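PDB 4M85: N-acetyltransferase from Staphylococcus aureus subsp. aureus, which probably transfers an acetyl group from acetyl-CoA to an amine, as enzymes of the GNAT family generally do. Local coordinates for residues Tyr114-Ile119 with Val145-Asn150; Glu79-Tyr84 with Lys107-Asp112; Asp26-Leu31 with Tyr176-His181. All blocks are in the same frame, centred on the assembly; numbering follows the deposited sequence.

Contact 1 lies deepest, its centre about 9 Å from the centre of the chain, and joins two neighbouring strands of the central sheet by backbone hydrogen bonds. Contacts 2 and 3 lie farther out, each about 14 Å from that centre. In contact 2 a buried carboxylate from helix 81-86 grips a loop; contact 3 is mainly apolar and aromatic, at the surface. Contacts 1 and 2 touch, since Lys-146 forms a salt bridge with Asp-112 and Tyr-115 packs on Ala-109. Contact 3 reaches the same sheet as contact 1 through strand 178-184, the neighbour of strand 147-152, and closes a chain loop that encloses both other contacts.

Contact 1 of 3, residues Tyr114-Ile119 with Val145-Asn150; sequences YYIETI and VKWSLN
Strands 114-121 and 147-152, successive parallel strands of a beta-alpha-beta unit whose helix is 130-140, pair here through their backbones. Their short segments run at 32° to each other with axes 4.5 Å apart at closest approach. The register is set by three hydrogen bonds: Tyr-114 N to Lys-146 O (2.7 Å), Ser-148 N to Tyr-114 O (3.1 Å) and Ile-116 N to Ser-148 O (2.8 Å).

On the sheet face carrying Tyr-114, Ile-116 and Trp-147, the CB of Tyr-114 sits over the six-membered ring of Trp-147, 4.2 Å from its centroid, in a CH-pi contact. The two aromatic side chains run alongside each other in the same direction, their ring planes 63° apart. Ile-116 CG1 comes within 3.9 Å of Trp-147 CE3, and helix 130-140 packs on this face through Leu-135 and Leu-138.

On the opposite face, which carries Tyr-115 and Ser-148, Tyr-115 has CG anti to its backbone N (chi1 180°), and its ring reaches along to Asn-150, whose ND2 donates a somewhat bent bond to Tyr-115 OH at 3.0 Å. That hydroxyl also bonds the Glu-108 carboxylate, while Asn-150 ND2 bonds Glu-108 O and its OD1 bonds His-182. Beyond the direct pairing, a water accepts from Asn-150 N at 2.9 Å and lies close to Ile-116 O, where the strands begin to part. Beside strand 68-77, Glu-117 and Thr-118 both face Ile-74 in a classic beta bulge. Parallel strands that diverge beside such a bulge are typical of the GNAT fold, whose splayed central sheet generally receives acetyl-CoA.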
loop_
_atom_site.group_PDB
_atom_site.type_symbol
_atom_site.label_atom_id
_atom_site.label_comp_id
_atom_site.label_asym_id
_atom_site.label_seq_id
_atom_site.Cartn_x
_atom_site.Cartn_y
_atom_site.Cartn_z
ATOM N N TYR A 114 -2.423 -13.496 1.085
ATOM C CA TYR A 114 -1.399 -12.563 0.660
ATOM C C TYR A 114 -2.100 -11.225 0.378
ATOM O O TYR A 114 -2.773 -11.053 -0.659
ATOM C CB TYR A 114 -0.635 -13.111 -0.533
ATOM C CG TYR A 114 0.801 -12.715 -0.502
ATOM C CD1 TYR A 114 1.768 -13.537 0.077
ATOM C CD2 TYR A 114 1.204 -11.475 -1.028
ATOM C CE1 TYR A 114 3.104 -13.137 0.125
ATOM C CE2 TYR A 114 2.533 -11.071 -1.004
ATOM C CZ TYR A 114 3.479 -11.897 -0.433
ATOM O OH TYR A 114 4.781 -11.447 -0.425
ATOM N N TYR A 115 -1.969 -10.312 1.343
ATOM C CA TYR A 115 -2.733 -9.059 1.395
ATOM C C TYR A 115 -2.123 -7.984 0.529
ATOM O O TYR A 115 -0.940 -7.663 0.649
ATOM C CB TYR A 115 -2.817 -8.527 2.844
ATOM C CG TYR A 115 -3.580 -7.231 3.029
ATOM C CD1 TYR A 115 -4.897 -7.096 2.574
ATOM C CD2 TYR A 115 -3.010 -6.147 3.709
ATOM C CE1 TYR A 115 -5.611 -5.928 2.773
ATOM C CE2 TYR A 115 -3.716 -4.985 3.913
ATOM C CZ TYR A 115 -5.004 -4.885 3.428
ATOM O OH TYR A 115 -5.704 -3.752 3.612
ATOM N N ILE A 116 -2.958 -7.406 -0.327
ATOM C CA ILE A 116 -2.582 -6.275 -1.132
ATOM C C ILE A 116 -3.114 -5.052 -0.390
ATOM O O ILE A 116 -4.304 -4.770 -0.412
ATOM C CB ILE A 116 -3.209 -6.355 -2.528
ATOM C CG1 ILE A 116 -2.775 -7.645 -3.241
ATOM C CG2 ILE A 116 -2.768 -5.162 -3.348
ATOM C CD1 ILE A 116 -3.571 -7.977 -4.474
ATOM N N GLU A 117 -2.212 -4.327 0.247
ATOM C CA GLU A 117 -2.576 -3.218 1.096
ATOM C C GLU A 117 -2.909 -1.952 0.288
ATOM O O GLU A 117 -3.829 -1.223 0.641
ATOM C CB GLU A 117 -1.413 -2.918 2.061
ATOM C CG GLU A 117 -1.682 -1.780 3.040
ATOM C CD GLU A 117 -0.404 -1.192 3.653
ATOM O OE1 GLU A 117 0.532 -1.938 3.987
ATOM O OE2 GLU A 117 -0.342 0.035 3.810
ATOM N N THR A 118 -2.131 -1.688 -0.757
ATOM C CA THR A 118 -2.134 -0.392 -1.433
ATOM C C THR A 118 -1.950 -0.556 -2.950
ATOM O O THR A 118 -1.078 -1.307 -3.385
ATOM C CB THR A 118 -0.961 0.509 -0.923
ATOM O OG1 THR A 118 -1.059 0.722 0.486
ATOM C CG2 THR A 118 -0.992 1.832 -1.591
ATOM N N ILE A 119 -2.795 0.123 -3.732
ATOM C CA ILE A 119 -2.583 0.298 -5.172
ATOM C C ILE A 119 -2.748 1.762 -5.458
ATOM O O ILE A 119 -3.843 2.275 -5.302
ATOM C CB ILE A 119 -3.607 -0.451 -6.050
ATOM C CG1 ILE A 119 -3.615 -1.925 -5.727
ATOM C CG2 ILE A 119 -3.250 -0.246 -7.511
ATOM C CD1 ILE A 119 -4.724 -2.706 -6.407
ATOM N N VAL A 145 -1.477 -18.890 -4.174
ATOM C CA VAL A 145 -1.921 -18.215 -2.944
ATOM C C VAL A 145 -3.295 -17.579 -3.094
ATOM O O VAL A 145 -3.792 -17.371 -4.207
ATOM C CB VAL A 145 -0.916 -17.147 -2.429
ATOM C CG1 VAL A 145 0.409 -17.781 -2.034
ATOM C CG2 VAL A 145 -0.672 -16.048 -3.459
ATOM N N LYS A 146 -3.897 -17.277 -1.953
ATOM C CA LYS A 146 -5.113 -16.479 -1.895
ATOM C C LYS A 146 -4.731 -15.031 -1.654
ATOM O O LYS A 146 -4.181 -14.697 -0.601
ATOM C CB LYS A 146 -6.039 -16.970 -0.778
ATOM C CG LYS A 146 -7.268 -16.091 -0.578
ATOM C CD LYS A 146 -8.508 -16.888 -0.169
ATOM C CE LYS A 146 -8.456 -17.413 1.258
ATOM N NZ LYS A 146 -8.273 -16.310 2.227
ATOM N N TRP A 147 -5.015 -14.181 -2.641
ATOM C CA TRP A 147 -4.784 -12.757 -2.519
ATOM C C TRP A 147 -6.013 -12.086 -1.942
ATOM O O TRP A 147 -7.158 -12.498 -2.192
ATOM C CB TRP A 147 -4.419 -12.155 -3.872
ATOM C CG TRP A 147 -3.219 -12.759 -4.512
ATOM C CD1 TRP A 147 -3.195 -13.849 -5.301
ATOM C CD2 TRP A 147 -1.870 -12.279 -4.458
ATOM N NE1 TRP A 147 -1.933 -14.112 -5.721
ATOM C CE2 TRP A 147 -1.092 -13.157 -5.229
ATOM C CE3 TRP A 147 -1.249 -11.195 -3.838
ATOM C CZ2 TRP A 147 0.273 -12.999 -5.391
ATOM C CZ3 TRP A 147 0.108 -11.039 -3.992
ATOM C CH2 TRP A 147 0.865 -11.949 -4.757
ATOM N N SER A 148 -5.791 -11.077 -1.124
ATOM C CA SER A 148 -6.891 -10.276 -0.602
ATOM C C SER A 148 -6.639 -8.771 -0.702
ATOM O O SER A 148 -5.506 -8.325 -0.841
ATOM C CB SER A 148 -7.191 -10.656 0.852
ATOM O OG SER A 148 -6.192 -10.206 1.732
ATOM N N LEU A 149 -7.726 -8.003 -0.638
ATOM C CA LEU A 149 -7.648 -6.559 -0.564
ATOM C C LEU A 149 -8.903 -5.980 0.045
ATOM O O LEU A 149 -9.920 -6.671 0.183
ATOM C CB LEU A 149 -7.340 -5.924 -1.919
ATOM C CG LEU A 149 -8.299 -6.030 -3.086
ATOM C CD1 LEU A 149 -9.529 -5.144 -2.884
ATOM C CD2 LEU A 149 -7.577 -5.653 -4.383
ATOM N N ASN A 150 -8.803 -4.714 0.420
ATOM C CA ASN A 150 -9.893 -3.983 1.037
ATOM C C ASN A 150 -10.283 -2.753 0.226
ATOM O O ASN A 150 -9.504 -1.832 0.070
ATOM C CB ASN A 150 -9.471 -3.586 2.442
ATOM C CG ASN A 150 -9.454 -4.762 3.396
ATOM O OD1 ASN A 150 -10.359 -5.596 3.386
ATOM N ND2 ASN A 150 -8.435 -4.822 4.249
HETATM O O HOH W 1 -6.248 -3.247 0.306
HETATM O O HOH W 2 -6.563 -0.715 -1.268
#

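Contact 2 of 3, residues Glu79-Tyr84 with Lys107-Asp112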
loop_
_atom_site.group_PDB
_atom_site.type_symbol
_atom_site.label_atom_id
_atom_site.label_comp_id
_atom_site.label_asym_id
_atom_site.label_seq_id
_atom_site.Cartn_x
_atom_site.Cartn_y
_atom_site.Cartn_z
ATOM N N GLU A 79 -0.232 -13.296 7.428
ATOM C CA GLU A 79 0.165 -13.888 8.696
ATOM C C GLU A 79 1.274 -13.095 9.378
ATOM O O GLU A 79 1.344 -13.074 10.587
ATOM C CB GLU A 79 0.506 -15.367 8.558
ATOM C CG GLU A 79 1.755 -15.732 7.786
ATOM C CD GLU A 79 2.055 -17.219 7.892
ATOM O OE1 GLU A 79 1.440 -17.886 8.760
ATOM O OE2 GLU A 79 2.889 -17.727 7.113
ATOM N N ASN A 80 2.099 -12.394 8.615
ATOM C CA ASN A 80 3.127 -11.548 9.200
ATOM C C ASN A 80 2.759 -10.053 9.295
ATOM O O ASN A 80 3.624 -9.222 9.584
ATOM C CB ASN A 80 4.420 -11.736 8.421
ATOM C CG ASN A 80 5.084 -13.090 8.684
ATOM O OD1 ASN A 80 4.825 -13.745 9.679
ATOM N ND2 ASN A 80 5.955 -13.499 7.785
ATOM N N GLU A 81 1.487 -9.715 9.093
ATOM C CA GLU A 81 1.056 -8.306 8.989
ATOM C C GLU A 81 1.470 -7.459 10.192
ATOM O O GLU A 81 2.068 -6.397 10.032
ATOM C CB GLU A 81 -0.471 -8.191 8.836
ATOM C CG GLU A 81 -0.950 -6.763 8.626
ATOM C CD GLU A 81 -2.469 -6.607 8.589
ATOM O OE1 GLU A 81 -3.218 -7.611 8.519
ATOM O OE2 GLU A 81 -2.934 -5.451 8.632
ATOM N N LEU A 82 1.095 -7.911 11.386
ATOM C CA LEU A 82 1.384 -7.168 12.611
ATOM C C LEU A 82 2.896 -7.151 12.918
ATOM O O LEU A 82 3.377 -6.215 13.529
ATOM C CB LEU A 82 0.564 -7.721 13.784
ATOM C CG LEU A 82 -0.961 -7.543 13.700
ATOM C CD1 LEU A 82 -1.591 -7.844 15.055
ATOM C CD2 LEU A 82 -1.347 -6.145 13.258
ATOM N N LYS A 83 3.650 -8.151 12.456
ATOM C CA LYS A 83 5.103 -8.122 12.603
ATOM C C LYS A 83 5.734 -7.047 11.720
ATOM O O LYS A 83 6.661 -6.329 12.140
ATOM C CB LYS A 83 5.712 -9.468 12.268
ATOM C CG LYS A 83 7.212 -9.501 12.489
ATOM C CD LYS A 83 7.812 -10.820 12.040
ATOM C CE LYS A 83 8.485 -10.706 10.685
ATOM N NZ LYS A 83 8.421 -11.978 9.917
ATOM N N TYR A 84 5.235 -6.925 10.491
ATOM C CA TYR A 84 5.655 -5.817 9.622
ATOM C C TYR A 84 5.353 -4.441 10.249
ATOM O O TYR A 84 6.210 -3.536 10.254
ATOM C CB TYR A 84 5.007 -5.954 8.234
ATOM C CG TYR A 84 5.381 -7.233 7.504
ATOM C CD1 TYR A 84 6.666 -7.744 7.573
ATOM C CD2 TYR A 84 4.437 -7.932 6.753
ATOM C CE1 TYR A 84 7.013 -8.901 6.906
ATOM C CE2 TYR A 84 4.773 -9.097 6.085
ATOM C CZ TYR A 84 6.057 -9.573 6.164
ATOM O OH TYR A 84 6.406 -10.749 5.513
ATOM N N LYS A 107 -5.281 -4.830 12.296
ATOM C CA LYS A 107 -5.042 -5.975 11.440
ATOM C C LYS A 107 -6.058 -5.895 10.301
ATOM O O LYS A 107 -7.246 -6.139 10.508
ATOM C CB LYS A 107 -5.222 -7.287 12.241
ATOM C CG LYS A 107 -4.646 -8.538 11.583
ATOM C CD LYS A 107 -4.797 -9.754 12.499
ATOM C CE LYS A 107 -4.179 -11.018 11.907
ATOM N NZ LYS A 107 -5.091 -11.719 10.963
ATOM N N GLU A 108 -5.587 -5.546 9.104
ATOM C CA GLU A 108 -6.463 -5.352 7.939
ATOM C C GLU A 108 -6.758 -6.658 7.186
ATOM O O GLU A 108 -7.736 -6.728 6.468
ATOM C CB GLU A 108 -5.864 -4.295 6.969
ATOM C CG GLU A 108 -5.516 -2.940 7.600
ATOM C CD GLU A 108 -4.938 -1.922 6.611
ATOM O OE1 GLU A 108 -5.043 -2.135 5.380
ATOM O OE2 GLU A 108 -4.363 -0.901 7.048
ATOM N N ALA A 109 -5.919 -7.682 7.367
ATOM C CA ALA A 109 -5.977 -8.904 6.571
ATOM C C ALA A 109 -6.155 -10.158 7.413
ATOM O O ALA A 109 -6.303 -10.088 8.622
ATOM C CB ALA A 109 -4.731 -9.020 5.724
ATOM N N LYS A 110 -6.136 -11.312 6.765
ATOM C CA LYS A 110 -6.340 -12.573 7.453
ATOM C C LYS A 110 -5.124 -13.454 7.218
ATOM O O LYS A 110 -4.389 -13.272 6.245
ATOM C CB LYS A 110 -7.614 -13.242 6.951
ATOM C CG LYS A 110 -8.888 -12.604 7.469
ATOM C CD LYS A 110 -10.102 -13.299 6.891
ATOM C CE LYS A 110 -11.363 -12.456 7.023
ATOM N NZ LYS A 110 -12.486 -13.024 6.214
ATOM N N ASP A 111 -4.911 -14.407 8.114
ATOM C CA ASP A 111 -3.663 -15.147 8.149
ATOM C C ASP A 111 -3.447 -16.055 6.952
ATOM O O ASP A 111 -2.301 -16.380 6.640
ATOM C CB ASP A 111 -3.574 -15.964 9.440
ATOM C CG ASP A 111 -3.665 -15.100 10.694
ATOM O OD1 ASP A 111 -3.215 -13.937 10.674
ATOM O OD2 ASP A 111 -4.195 -15.585 11.702
ATOM N N ASP A 112 -4.513 -16.466 6.270
ATOM C CA ASP A 112 -4.350 -17.319 5.074
ATOM C C ASP A 112 -4.299 -16.543 3.762
ATOM O O ASP A 112 -4.483 -17.140 2.689
ATOM C CB ASP A 112 -5.462 -18.380 4.995
ATOM C CG ASP A 112 -6.850 -17.780 4.795
ATOM O OD1 ASP A 112 -7.117 -16.663 5.292
ATOM O OD2 ASP A 112 -7.694 -18.458 4.166
HETATM O O HOH W 3 -0.653 -15.423 4.775
HETATM O O HOH W 4 -3.210 -10.305 8.924
#
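Glu-81 OE2 accepts the backbone N-H of Glu-108 at 2.7 Å, nearly straight at 169° and on its syn lone pair, and it also forms a salt bridge with Arg-54. The other oxygen, OE1, takes the N-H of Ala-109 at 2.9 Å; this bond is more bent, at 146°, and meets OE1 on the syn side but tilted out of the carboxylate plane. Two successive amides of the loop are thus held by one carboxylate. Its side chain is fully extended, with CG anti to the backbone N (chi1 -176°), which carries the carboxylate from the first turn of helix 81-86 across to the loop. Because this loop leads into strand 114-121, the helix holds the approach to that strand.

A water donates to Glu-81 OE1 at 2.7 Å and receives a weak bond from Lys-107 NZ. The lysine ammonium is directed mainly within its own loop: it bonds Ala-109 O and forms a salt bridge with Asp-111 OD1 at 2.9 Å, approaching from above that carboxylate plane. Lys-107 also lends its carbon chain to the contact, since Leu-82 CD2 lies 4.2 Å from Lys-107 CB and the two side chains cross at about a right angle. At the other end, Glu-79 CB rests 3.5 Å from Asp-111 O.

Two backbone N-H groups, a water and Arg-54 all bond the carboxylate of the buried Glu-81, a setting that would probably favour its charged form and limit its rotation.

Contact 3 of 3, residues Asp26-Leu31 with Tyr176-His181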
loop_
_atom_site.group_PDB
_atom_site.type_symbol
_atom_site.label_atom_id
_atom_site.label_comp_id
_atom_site.label_asym_id
_atom_site.label_seq_id
_atom_site.Cartn_x
_atom_site.Cartn_y
_atom_site.Cartn_z
ATOM N N ASP A 26 -5.910 10.697 2.716
ATOM C CA ASP A 26 -7.295 10.329 2.426
ATOM C C ASP A 26 -7.916 9.665 3.643
ATOM O O ASP A 26 -8.934 10.131 4.152
ATOM C CB ASP A 26 -7.380 9.362 1.241
ATOM C CG ASP A 26 -7.098 10.031 -0.092
ATOM O OD1 ASP A 26 -7.103 11.278 -0.141
ATOM O OD2 ASP A 26 -6.863 9.307 -1.090
ATOM N N MET A 27 -7.276 8.590 4.115
ATOM C CA MET A 27 -7.681 7.886 5.343
ATOM C C MET A 27 -7.772 8.746 6.617
ATOM O O MET A 27 -8.254 8.272 7.638
ATOM C CB MET A 27 -6.705 6.742 5.633
ATOM C CG MET A 27 -6.754 5.600 4.643
ATOM S SD MET A 27 -5.492 4.371 5.010
ATOM C CE MET A 27 -6.237 3.589 6.433
ATOM N N GLU A 28 -7.298 9.983 6.582
ATOM C CA GLU A 28 -7.324 10.842 7.759
ATOM C C GLU A 28 -6.681 10.169 8.975
ATOM O O GLU A 28 -7.268 10.148 10.065
ATOM C CB GLU A 28 -8.759 11.254 8.108
ATOM C CG GLU A 28 -9.545 11.868 6.962
ATOM C CD GLU A 28 -10.965 12.239 7.357
ATOM O OE1 GLU A 28 -11.549 11.568 8.237
ATOM O OE2 GLU A 28 -11.502 13.202 6.775
ATOM N N LEU A 29 -5.486 9.611 8.799
ATOM C CA LEU A 29 -4.748 9.087 9.940
ATOM C C LEU A 29 -4.343 10.241 10.832
ATOM O O LEU A 29 -3.793 11.221 10.354
ATOM C CB LEU A 29 -3.496 8.322 9.512
ATOM C CG LEU A 29 -3.654 6.952 8.871
ATOM C CD1 LEU A 29 -2.303 6.254 8.859
ATOM C CD2 LEU A 29 -4.683 6.113 9.607
ATOM N N GLU A 30 -4.604 10.100 12.129
ATOM C CA GLU A 30 -4.386 11.171 13.100
ATOM C C GLU A 30 -2.980 11.745 12.953
ATOM O O GLU A 30 -2.827 12.951 12.863
ATOM C CB GLU A 30 -4.589 10.682 14.550
ATOM C CG GLU A 30 -5.943 10.050 14.863
ATOM C CD GLU A 30 -7.116 11.010 14.729
ATOM O OE1 GLU A 30 -6.900 12.246 14.725
ATOM O OE2 GLU A 30 -8.263 10.516 14.629
ATOM N N LEU A 31 -1.971 10.875 12.893
ATOM C CA LEU A 31 -0.573 11.312 12.769
ATOM C C LEU A 31 -0.317 12.159 11.514
ATOM O O LEU A 31 0.525 13.037 11.525
ATOM C CB LEU A 31 0.370 10.105 12.780
ATOM C CG LEU A 31 0.459 9.303 11.470
ATOM C CD1 LEU A 31 1.848 9.369 10.859
ATOM C CD2 LEU A 31 0.070 7.865 11.733
ATOM N N TYR A 176 -10.407 2.551 10.681
ATOM C CA TYR A 176 -10.291 3.980 10.960
ATOM C C TYR A 176 -11.535 4.763 10.526
ATOM O O TYR A 176 -11.444 5.729 9.793
ATOM C CB TYR A 176 -9.000 4.509 10.322
ATOM C CG TYR A 176 -7.829 3.585 10.629
ATOM C CD1 TYR A 176 -7.200 3.628 11.866
ATOM C CD2 TYR A 176 -7.400 2.642 9.712
ATOM C CE1 TYR A 176 -6.149 2.789 12.172
ATOM C CE2 TYR A 176 -6.357 1.782 10.006
ATOM C CZ TYR A 176 -5.733 1.864 11.234
ATOM O OH TYR A 176 -4.710 1.020 11.547
ATOM N N LYS A 177 -12.697 4.305 10.979
ATOM C CA LYS A 177 -13.974 4.990 10.754
ATOM C C LYS A 177 -14.431 5.042 9.289
ATOM O O LYS A 177 -15.269 5.884 8.949
ATOM C CB LYS A 177 -13.963 6.439 11.317
ATOM C CG LYS A 177 -13.380 6.618 12.726
ATOM C CD LYS A 177 -14.153 5.856 13.803
ATOM C CE LYS A 177 -15.306 6.680 14.367
ATOM N NZ LYS A 177 -16.418 5.801 14.846
ATOM N N HIS A 178 -13.878 4.190 8.423
ATOM C CA HIS A 178 -14.425 4.029 7.073
ATOM C C HIS A 178 -14.640 2.551 6.808
ATOM O O HIS A 178 -13.901 1.696 7.324
ATOM C CB HIS A 178 -13.524 4.653 5.994
ATOM C CG HIS A 178 -13.389 6.143 6.098
ATOM N ND1 HIS A 178 -12.174 6.793 6.012
ATOM C CD2 HIS A 178 -14.316 7.113 6.299
ATOM C CE1 HIS A 178 -12.356 8.095 6.152
ATOM N NE2 HIS A 178 -13.647 8.316 6.326
ATOM N N MET A 179 -15.673 2.253 6.029
ATOM C CA MET A 179 -16.040 0.882 5.712
ATOM C C MET A 179 -15.417 0.418 4.377
ATOM O O MET A 179 -15.348 1.169 3.386
ATOM C CB MET A 179 -17.570 0.766 5.645
ATOM C CG MET A 179 -18.130 -0.569 6.092
ATOM S SD MET A 179 -17.729 -1.074 7.798
ATOM C CE MET A 179 -18.069 0.436 8.653
ATOM N N TYR A 180 -14.967 -0.828 4.363
ATOM C CA TYR A 180 -14.328 -1.413 3.197
ATOM C C TYR A 180 -14.915 -2.790 2.858
ATOM O O TYR A 180 -15.242 -3.577 3.748
ATOM C CB TYR A 180 -12.835 -1.596 3.463
ATOM C CG TYR A 180 -12.081 -0.307 3.691
ATOM C CD1 TYR A 180 -12.069 0.301 4.934
ATOM C CD2 TYR A 180 -11.386 0.301 2.659
ATOM C CE1 TYR A 180 -11.370 1.471 5.138
ATOM C CE2 TYR A 180 -10.690 1.465 2.852
ATOM C CZ TYR A 180 -10.694 2.051 4.091
ATOM O OH TYR A 180 -10.015 3.232 4.291
ATOM N N HIS A 181 -14.970 -3.103 1.573
ATOM C CA HIS A 181 -15.291 -4.460 1.123
ATOM C C HIS A 181 -14.032 -5.306 1.199
ATOM O O HIS A 181 -13.044 -4.997 0.529
ATOM C CB HIS A 181 -15.750 -4.449 -0.330
ATOM C CG HIS A 181 -17.038 -3.726 -0.567
ATOM N ND1 HIS A 181 -18.250 -4.187 -0.096
ATOM C CD2 HIS A 181 -17.320 -2.635 -1.321
ATOM C CE1 HIS A 181 -19.213 -3.380 -0.507
ATOM N NE2 HIS A 181 -18.676 -2.434 -1.256
#
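Leu-29 stands over the face of the Tyr-176 ring: its CD2 lies 4.2 Å from the ring centroid and only 12° off the ring normal, a CH-pi contact centred on the ring. With so small an angle to the normal and the methyl over the ring centre, the leucine branch meets the ring from above rather than at its rim. Met-27 approaches that ring obliquely. Its chain runs outward extended and then turns about the CG-SD bond (chi3 75°), which brings the terminal CE to 3.6 Å from Tyr-176 CD2. One ring therefore receives a methyl from each of two residues that are close in sequence. The hydroxyl end of Tyr-176 is fixed separately, by a hydrogen bond with the backbone N of Val-106, and Leu-104 and Pro-105 of that loop also touch the tyrosine.

Met-27 and Glu-28 mark the end of helix 13-26. Glu-28 has positive phi and closes a Schellman motif, after which Leu-29 takes the N-cap position of helix 30-34. The short link between the two helices thus meets the turn joining strands 168-175 and 178-184, an antiparallel hairpin at one border of the sheet. Tyr-176 and Lys-177 of this turn likewise have positive phi.

Farther along the hairpin, the side chain of Tyr-180 crosses that of Met-27 at about a right angle, with its OH 4.0 Å from Met-27 CG; its side chain also touches Ile-173 and Leu-175 of strand 168-175. Glu-28 and His-178 cross in a similar way, the carboxylate and imidazole planes 47° apart. Glu-28 OE1 remains 4.1 Å from His-178 CE1, a loose approach at the exposed margin of the contact.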